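Eukaryotic translation initiation factor 4E type 5 (PDB 7KCJ) probably binds the 7-methylguanosine cap of messenger RNA and acts in translation initiation, as other members of the eIF4E family do. Local coordinates at residues 97-111 and 179-193. Numbering follows the deposited sequence.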
ATOM      1  N   SER A  97       8.414 -10.092  -4.963  1.00 38.38           N
ATOM      2  CA  SER A  97       9.013  -8.813  -5.322  1.00 37.68           C
ATOM      3  C   SER A  97       7.980  -7.679  -5.100  1.00 38.42           C
ATOM      4  O   SER A  97       6.903  -7.938  -4.543  1.00 38.01           O
ATOM      5  CB  SER A  97       9.577  -8.840  -6.741  1.00 37.09           C
ATOM      6  OG  SER A  97       8.579  -9.050  -7.727  1.00 38.76           O
ATOM      7  N   ARG A  98       8.315  -6.427  -5.472  1.00 38.45           N
ATOM      8  CA  ARG A  98       7.407  -5.321  -5.220  1.00 38.75           C
ATOM      9  C   ARG A  98       7.237  -4.365  -6.387  1.00 37.80           C
ATOM     10  O   ARG A  98       8.077  -4.310  -7.285  1.00 37.14           O
ATOM     11  CB  ARG A  98       7.834  -4.572  -3.950  1.00 41.35           C
ATOM     12  CG  ARG A  98       9.132  -3.824  -4.106  1.00 46.95           C
ATOM     13  CD  ARG A  98       9.694  -3.372  -2.773  1.00 51.15           C
ATOM     14  NE  ARG A  98      11.036  -2.822  -2.943  1.00 55.80           N
ATOM     15  CZ  ARG A  98      11.495  -1.743  -2.317  1.00 59.51           C
ATOM     16  NH1 ARG A  98      10.719  -1.076  -1.469  1.00 58.84           N
ATOM     17  NH2 ARG A  98      12.724  -1.308  -2.551  1.00 60.56           N
ATOM     18  N   ILE A  99       6.118  -3.623  -6.371  1.00 37.51           N
ATOM     19  CA  ILE A  99       5.817  -2.599  -7.365  1.00 37.85           C
ATOM     20  C   ILE A  99       5.589  -1.295  -6.612  1.00 38.47           C
ATOM     21  O   ILE A  99       4.795  -1.259  -5.671  1.00 38.75           O
ATOM     22  CB  ILE A  99       4.589  -2.990  -8.244  1.00 38.06           C
ATOM     23  CG1 ILE A  99       4.921  -4.159  -9.175  1.00 38.52           C
ATOM     24  CG2 ILE A  99       4.083  -1.797  -9.042  1.00 38.51           C
ATOM     25  CD1 ILE A  99       3.716  -4.769  -9.813  1.00 39.30           C
ATOM     26  N   MET A 100       6.326  -0.237  -6.974  1.00 38.69           N
ATOM     27  CA  MET A 100       6.144   1.073  -6.346  1.00 38.93           C
ATOM     28  C   MET A 100       5.440   1.979  -7.310  1.00 37.81           C
ATOM     29  O   MET A 100       5.837   2.071  -8.470  1.00 37.30           O
ATOM     30  CB  MET A 100       7.476   1.736  -5.955  1.00 41.19           C
ATOM     31  CG  MET A 100       8.448   0.829  -5.266  1.00 46.68           C
ATOM     32  SD  MET A 100       7.965  -0.014  -3.789  1.00 61.56           S
ATOM     33  CE  MET A 100       8.297   1.306  -2.603  1.00 62.81           C
ATOM     34  N   ILE A 101       4.372   2.617  -6.850  1.00 37.08           N
ATOM     35  CA  ILE A 101       3.609   3.573  -7.643  1.00 36.65           C
ATOM     36  C   ILE A 101       3.639   4.909  -6.908  1.00 35.57           C
ATOM     37  O   ILE A 101       3.067   5.012  -5.818  1.00 35.38           O
ATOM     38  CB  ILE A 101       2.152   3.084  -7.823  1.00 37.36           C
ATOM     39  CG1 ILE A 101       2.102   1.694  -8.471  1.00 38.52           C
ATOM     40  CG2 ILE A 101       1.332   4.074  -8.636  1.00 37.69           C
ATOM     41  CD1 ILE A 101       1.029   0.887  -7.998  1.00 39.84           C
ATOM     42  N   ASN A 102       4.293   5.925  -7.482  1.00 34.20           N
ATOM     43  CA  ASN A 102       4.304   7.266  -6.876  1.00 33.86           C
ATOM     44  C   ASN A 102       3.216   8.118  -7.511  1.00 33.55           C
ATOM     45  O   ASN A 102       3.149   8.195  -8.731  1.00 33.37           O
ATOM     46  CB  ASN A 102       5.647   7.944  -7.051  1.00 34.99           C
ATOM     47  CG  ASN A 102       6.737   7.243  -6.280  1.00 39.37           C
ATOM     48  OD1 ASN A 102       6.879   7.443  -5.070  1.00 41.46           O
ATOM     49  ND2 ASN A 102       7.513   6.410  -6.953  1.00 40.78           N
ATOM     50  N   LEU A 103       2.341   8.712  -6.698  1.00 32.52           N
ATOM     51  CA  LEU A 103       1.223   9.508  -7.194  1.00 32.49           C
ATOM     52  C   LEU A 103       1.502  10.930  -6.750  1.00 33.87           C
ATOM     53  O   LEU A 103       1.499  11.192  -5.555  1.00 34.33           O
ATOM     54  CB  LEU A 103      -0.091   8.985  -6.585  1.00 31.54           C
ATOM     55  CG  LEU A 103      -0.385   7.521  -6.833  1.00 31.29           C
ATOM     56  CD1 LEU A 103      -1.592   7.037  -6.003  1.00 31.73           C
ATOM     57  CD2 LEU A 103      -0.565   7.244  -8.352  1.00 31.14           C
ATOM     58  N   LEU A 104       1.798  11.830  -7.692  1.00 33.98           N
ATOM     59  CA  LEU A 104       2.211  13.190  -7.373  1.00 35.16           C
ATOM     60  C   LEU A 104       1.117  14.178  -6.972  1.00 36.52           C
ATOM     61  O   LEU A 104       1.355  14.984  -6.080  1.00 37.09           O
ATOM     62  CB  LEU A 104       3.009  13.809  -8.549  1.00 35.48           C
ATOM     63  CG  LEU A 104       4.261  13.087  -9.084  1.00 36.93           C
ATOM     64  CD1 LEU A 104       5.088  14.020  -9.933  1.00 37.41           C
ATOM     65  CD2 LEU A 104       5.145  12.583  -7.978  1.00 37.53           C
ATOM     66  N   LYS A 105      -0.024  14.207  -7.672  1.00 36.61           N
ATOM     67  CA  LYS A 105      -1.035  15.240  -7.419  1.00 37.18           C
ATOM     68  C   LYS A 105      -2.449  14.850  -7.863  1.00 37.97           C
ATOM     69  O   LYS A 105      -2.594  13.939  -8.667  1.00 38.86           O
ATOM     70  CB  LYS A 105      -0.598  16.512  -8.175  1.00 38.39           C
ATOM     71  CG  LYS A 105      -0.455  16.295  -9.671  1.00 42.60           C
ATOM     72  CD  LYS A 105      -0.006  17.554 -10.375  1.00 46.87           C
ATOM     73  CE  LYS A 105       0.539  17.256 -11.746  1.00 50.07           C
ATOM     74  NZ  LYS A 105       0.945  18.488 -12.465  1.00 52.03           N
ATOM     75  N   PRO A 106      -3.511  15.528  -7.377  1.00 38.20           N
ATOM     76  CA  PRO A 106      -4.861  15.203  -7.863  1.00 38.32           C
ATOM     77  C   PRO A 106      -5.027  15.561  -9.331  1.00 38.22           C
ATOM     78  O   PRO A 106      -4.363  16.476  -9.833  1.00 38.32           O
ATOM     79  CB  PRO A 106      -5.768  16.084  -7.001  1.00 39.37           C
ATOM     80  CG  PRO A 106      -4.902  17.225  -6.575  1.00 39.70           C
ATOM     81  CD  PRO A 106      -3.539  16.635  -6.395  1.00 37.73           C
ATOM     82  N   PRO A 107      -5.941  14.870 -10.042  1.00 37.46           N
ATOM     83  CA  PRO A 107      -6.780  13.746  -9.585  1.00 36.70           C
ATOM     84  C   PRO A 107      -6.072  12.383  -9.561  1.00 35.95           C
ATOM     85  O   PRO A 107      -6.665  11.406  -9.127  1.00 36.71           O
ATOM     86  CB  PRO A 107      -7.935  13.765 -10.588  1.00 37.28           C
ATOM     87  CG  PRO A 107      -7.315  14.272 -11.866  1.00 37.68           C
ATOM     88  CD  PRO A 107      -6.175  15.185 -11.463  1.00 36.67           C
ATOM     89  N   THR A 108      -4.809  12.321 -10.008  1.00 34.78           N
ATOM     90  CA  THR A 108      -4.028  11.074 -10.059  1.00 33.65           C
ATOM     91  C   THR A 108      -3.906  10.373  -8.701  1.00 33.07           C
ATOM     92  O   THR A 108      -4.026   9.150  -8.629  1.00 32.70           O
ATOM     93  CB  THR A 108      -2.666  11.341 -10.707  1.00 33.62           C
ATOM     94  OG1 THR A 108      -2.862  11.889 -12.020  1.00 33.90           O
ATOM     95  CG2 THR A 108      -1.807  10.104 -10.762  1.00 34.06           C
ATOM     96  N   THR A 109      -3.676  11.119  -7.638  1.00 32.96           N
ATOM     97  CA  THR A 109      -3.563  10.547  -6.300  1.00 33.78           C
ATOM     98  C   THR A 109      -4.845   9.781  -5.908  1.00 34.52           C
ATOM     99  O   THR A 109      -4.782   8.609  -5.533  1.00 33.86           O
ATOM    100  CB  THR A 109      -3.256  11.662  -5.296  1.00 35.51           C
ATOM    101  OG1 THR A 109      -4.150  12.758  -5.538  1.00 36.60           O
ATOM    102  CG2 THR A 109      -1.825  12.136  -5.382  1.00 35.85           C
ATOM    103  N   ASP A 110      -6.001  10.401  -6.136  1.00 35.46           N
ATOM    104  CA  ASP A 110      -7.266   9.787  -5.772  1.00 36.58           C
ATOM    105  C   ASP A 110      -7.586   8.603  -6.668  1.00 36.66           C
ATOM    106  O   ASP A 110      -7.740   7.491  -6.156  1.00 37.52           O
ATOM    107  CB  ASP A 110      -8.391  10.828  -5.766  1.00 39.99           C
ATOM    108  CG  ASP A 110      -8.233  11.862  -4.674  1.00 48.18           C
ATOM    109  OD1 ASP A 110      -8.092  11.465  -3.499  1.00 49.66           O
ATOM    110  OD2 ASP A 110      -8.254  13.064  -4.994  1.00 52.51           O
ATOM    111  N   ALA A 111      -7.616   8.819  -7.998  1.00 35.47           N
ATOM    112  CA  ALA A 111      -7.924   7.785  -8.975  1.00 35.36           C
ATOM    113  C   ALA A 111      -6.942   6.611  -8.951  1.00 35.17           C
ATOM    114  O   ALA A 111      -7.347   5.453  -9.095  1.00 35.48           O
ATOM    115  CB  ALA A 111      -7.981   8.399 -10.370  1.00 35.79           C
ATOM    116  N   LYS A 179      -7.518   6.003 -17.620  1.00 34.06           N
ATOM    117  CA  LYS A 179      -8.170   6.987 -16.760  1.00 34.58           C
ATOM    118  C   LYS A 179      -7.927   8.458 -17.223  1.00 35.22           C
ATOM    119  O   LYS A 179      -8.421   9.384 -16.591  1.00 36.30           O
ATOM    120  CB  LYS A 179      -7.754   6.783 -15.286  1.00 36.04           C
ATOM    121  CG  LYS A 179      -8.449   5.590 -14.624  1.00 38.48           C
ATOM    122  CD  LYS A 179      -8.286   5.589 -13.098  1.00 43.24           C
ATOM    123  CE  LYS A 179      -9.460   4.925 -12.417  1.00 49.11           C
ATOM    124  NZ  LYS A 179      -9.404   5.043 -10.933  1.00 53.72           N
ATOM    125  N   GLY A 180      -7.176   8.661 -18.306  1.00 34.59           N
ATOM    126  CA  GLY A 180      -6.857   9.992 -18.807  1.00 34.58           C
ATOM    127  C   GLY A 180      -5.846  10.720 -17.936  1.00 34.82           C
ATOM    128  O   GLY A 180      -5.700  11.942 -18.037  1.00 35.64           O
ATOM    129  N   LEU A 181      -5.127   9.977 -17.082  1.00 33.18           N
ATOM    130  CA  LEU A 181      -4.170  10.571 -16.173  1.00 33.06           C
ATOM    131  C   LEU A 181      -2.928  11.038 -16.885  1.00 33.11           C
ATOM    132  O   LEU A 181      -2.505  10.428 -17.873  1.00 32.80           O
ATOM    133  CB  LEU A 181      -3.870   9.631 -15.001  1.00 32.64           C
ATOM    134  CG  LEU A 181      -5.148   9.202 -14.219  1.00 33.91           C
ATOM    135  CD1 LEU A 181      -4.843   8.149 -13.168  1.00 34.35           C
ATOM    136  CD2 LEU A 181      -5.892  10.399 -13.633  1.00 33.72           C
ATOM    137  N   ALA A 182      -2.391  12.173 -16.420  1.00 32.43           N
ATOM    138  CA  ALA A 182      -1.230  12.821 -17.009  1.00 32.28           C
ATOM    139  C   ALA A 182       0.044  12.047 -16.733  1.00 32.24           C
ATOM    140  O   ALA A 182       0.272  11.640 -15.589  1.00 32.61           O
ATOM    141  CB  ALA A 182      -1.109  14.234 -16.459  1.00 32.65           C
ATOM    142  N   ALA A 183       0.873  11.856 -17.766  1.00 31.61           N
ATOM    143  CA  ALA A 183       2.153  11.127 -17.715  1.00 31.68           C
ATOM    144  C   ALA A 183       3.136  11.692 -16.703  1.00 30.69           C
ATOM    145  O   ALA A 183       3.872  10.929 -16.082  1.00 30.88           O
ATOM    146  CB  ALA A 183       2.807  11.085 -19.092  1.00 31.64           C
ATOM    147  N   ASN A 184       3.126  13.009 -16.498  1.00 29.68           N
ATOM    148  CA  ASN A 184       3.998  13.658 -15.526  1.00 29.49           C
ATOM    149  C   ASN A 184       3.501  13.551 -14.080  1.00 29.54           C
ATOM    150  O   ASN A 184       4.143  14.103 -13.203  1.00 30.59           O
ATOM    151  CB  ASN A 184       4.162  15.145 -15.896  1.00 31.51           C
ATOM    152  CG  ASN A 184       2.964  16.040 -15.635  1.00 35.64           C
ATOM    153  OD1 ASN A 184       1.920  15.622 -15.123  1.00 36.81           O
ATOM    154  ND2 ASN A 184       3.094  17.309 -15.990  1.00 37.19           N
ATOM    155  N   SER A 185       2.326  12.961 -13.838  1.00 28.85           N
ATOM    156  CA  SER A 185       1.706  12.929 -12.510  1.00 29.73           C
ATOM    157  C   SER A 185       1.906  11.637 -11.709  1.00 30.20           C
ATOM    158  O   SER A 185       1.429  11.533 -10.567  1.00 30.69           O
ATOM    159  CB  SER A 185       0.216  13.217 -12.639  1.00 30.96           C
ATOM    160  OG  SER A 185      -0.436  12.135 -13.281  1.00 31.91           O
ATOM    161  N   TYR A 186       2.556  10.641 -12.308  1.00 29.58           N
ATOM    162  CA  TYR A 186       2.767   9.361 -11.638  1.00 30.00           C
ATOM    163  C   TYR A 186       3.879   8.547 -12.276  1.00 30.51           C
ATOM    164  O   TYR A 186       4.217   8.758 -13.430  1.00 29.42           O
ATOM    165  CB  TYR A 186       1.464   8.517 -11.616  1.00 29.94           C
ATOM    166  CG  TYR A 186       1.040   7.986 -12.976  1.00 30.39           C
ATOM    167  CD1 TYR A 186       0.275   8.761 -13.843  1.00 30.43           C
ATOM    168  CD2 TYR A 186       1.346   6.696 -13.368  1.00 30.90           C
ATOM    169  CE1 TYR A 186      -0.104   8.293 -15.084  1.00 31.08           C
ATOM    170  CE2 TYR A 186       0.947   6.208 -14.608  1.00 31.65           C
ATOM    171  CZ  TYR A 186       0.226   7.014 -15.461  1.00 32.27           C
ATOM    172  OH  TYR A 186      -0.213   6.547 -16.669  1.00 33.62           O
ATOM    173  N   ASN A 187       4.381   7.542 -11.558  1.00 31.80           N
ATOM    174  CA  ASN A 187       5.341   6.601 -12.112  1.00 33.39           C
ATOM    175  C   ASN A 187       5.206   5.222 -11.474  1.00 33.53           C
ATOM    176  O   ASN A 187       4.827   5.094 -10.298  1.00 32.75           O
ATOM    177  CB  ASN A 187       6.777   7.114 -12.075  1.00 35.83           C
ATOM    178  CG  ASN A 187       7.230   7.480 -10.708  1.00 41.46           C
ATOM    179  OD1 ASN A 187       7.568   6.600  -9.891  1.00 44.63           O
ATOM    180  ND2 ASN A 187       7.244   8.794 -10.424  1.00 41.37           N
ATOM    181  N   ILE A 188       5.476   4.185 -12.275  1.00 34.00           N
ATOM    182  CA  ILE A 188       5.377   2.813 -11.838  1.00 35.39           C
ATOM    183  C   ILE A 188       6.735   2.173 -11.999  1.00 36.75           C
ATOM    184  O   ILE A 188       7.359   2.290 -13.055  1.00 37.09           O
ATOM    185  CB  ILE A 188       4.297   2.037 -12.636  1.00 36.51           C
ATOM    186  CG1 ILE A 188       2.929   2.712 -12.501  1.00 37.96           C
ATOM    187  CG2 ILE A 188       4.234   0.572 -12.169  1.00 36.82           C
ATOM    188  CD1 ILE A 188       1.902   2.212 -13.409  1.00 39.79           C
ATOM    189  N   ALA A 189       7.204   1.497 -10.955  1.00 37.61           N
ATOM    190  CA  ALA A 189       8.493   0.833 -11.000  1.00 39.21           C
ATOM    191  C   ALA A 189       8.404  -0.564 -10.400  1.00 40.19           C
ATOM    192  O   ALA A 189       7.644  -0.788  -9.464  1.00 40.64           O
ATOM    193  CB  ALA A 189       9.524   1.656 -10.246  1.00 39.45           C
ATOM    194  N   GLU A 190       9.167  -1.502 -10.944  1.00 40.40           N
ATOM    195  CA  GLU A 190       9.252  -2.856 -10.409  1.00 41.10           C
ATOM    196  C   GLU A 190      10.610  -2.976  -9.743  1.00 42.13           C
ATOM    197  O   GLU A 190      11.621  -2.530 -10.303  1.00 42.35           O
ATOM    198  CB  GLU A 190       9.149  -3.896 -11.522  1.00 42.21           C
ATOM    199  CG  GLU A 190       7.849  -3.824 -12.290  1.00 46.31           C
ATOM    200  CD  GLU A 190       7.873  -4.695 -13.526  1.00 52.50           C
ATOM    201  OE1 GLU A 190       7.895  -5.939 -13.374  1.00 53.21           O
ATOM    202  OE2 GLU A 190       7.899  -4.135 -14.646  1.00 54.63           O
ATOM    203  N   ALA A 191      10.650  -3.573  -8.562  1.00 42.54           N
ATOM    204  CA  ALA A 191      11.907  -3.724  -7.833  1.00 43.54           C
ATOM    205  C   ALA A 191      11.898  -4.948  -6.945  1.00 44.17           C
ATOM    206  O   ALA A 191      10.835  -5.426  -6.545  1.00 44.18           O
ATOM    207  CB  ALA A 191      12.176  -2.473  -6.991  1.00 43.79           C
ATOM    208  N   SER A 192      13.088  -5.449  -6.610  1.00 44.82           N
ATOM    209  CA  SER A 192      13.209  -6.536  -5.664  1.00 46.07           C
ATOM    210  C   SER A 192      12.978  -5.958  -4.249  1.00 47.08           C
ATOM    211  O   SER A 192      12.936  -4.731  -4.066  1.00 46.81           O
ATOM    212  CB  SER A 192      14.586  -7.188  -5.779  1.00 48.06           C
ATOM    213  OG  SER A 192      15.603  -6.365  -5.233  1.00 51.18           O
ATOM    214  N   PHE A 193      12.792  -6.827  -3.257  1.00 47.95           N
ATOM    215  CA  PHE A 193      12.588  -6.376  -1.883  1.00 49.73           C
ATOM    216  C   PHE A 193      13.811  -5.616  -1.327  1.00 52.29           C
ATOM    217  O   PHE A 193      13.623  -4.608  -0.641  1.00 53.01           O
ATOM    218  CB  PHE A 193      12.221  -7.555  -0.979  1.00 49.28           C
ATOM    219  CG  PHE A 193      10.821  -8.061  -1.206  1.00 49.12           C
ATOM    220  CD1 PHE A 193       9.760  -7.181  -1.325  1.00 49.78           C
ATOM    221  CD2 PHE A 193      10.568  -9.405  -1.301  1.00 49.11           C
ATOM    222  CE1 PHE A 193       8.475  -7.648  -1.502  1.00 50.21           C
ATOM    223  CE2 PHE A 193       9.283  -9.866  -1.484  1.00 49.66           C
ATOM    224  CZ  PHE A 193       8.244  -8.988  -1.579  1.00 49.50           C
TER
HETATM  225  O   HOH W   1      -0.190  17.213 -14.801  1.00 41.58           O
HETATM  226  O   HOH W   2      -3.749  13.787 -14.059  1.00 34.99           O
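Phe193 lays one face of its ring over CA of Ser97, the flat ring packing on backbone, while its CZ comes 3.4 Å from Ser97 O. Here strand 186-191, the last of the chain, closes one margin of the curved antiparallel eIF4E sheet by pairing with strand 97-103; Arg98–Ala191, Met100–Ala189 and Asn102–Asn187 are the hydrogen-bonded pairs. Strand 97-103 bonds along its other side to strand 153-159. Ile99 and Ile188 lie side by side, CG2 to CG2 at 3.9 Å, on the face that helix 165-178 covers, where branched apolar chains suit both strand and core. The opposite face, with Arg98, Met100 and Asn102, mixes polar and apolar groups: Asn102 ND2 donates to Asn187 OD1 at 2.9 Å, the two amide planes 45° apart, and Asn102 OD1 accepts from Arg154. With CG between its backbone N and carbonyl carbon (chi1 69°) and the chain then extended, Arg98 NE donates a hydrogen bond to Ser192 O from above the carbonyl plane; NH1 forms a salt bridge with Glu156. Beyond the strands, Thr108 turns its methyl to CB of Tyr186 and its hydroxyl to Ser185, OG1 2.7 Å from OG. The long chain of Lys179 reaches helix 108-121, NZ donating to Ala111 O at 2.8 Å.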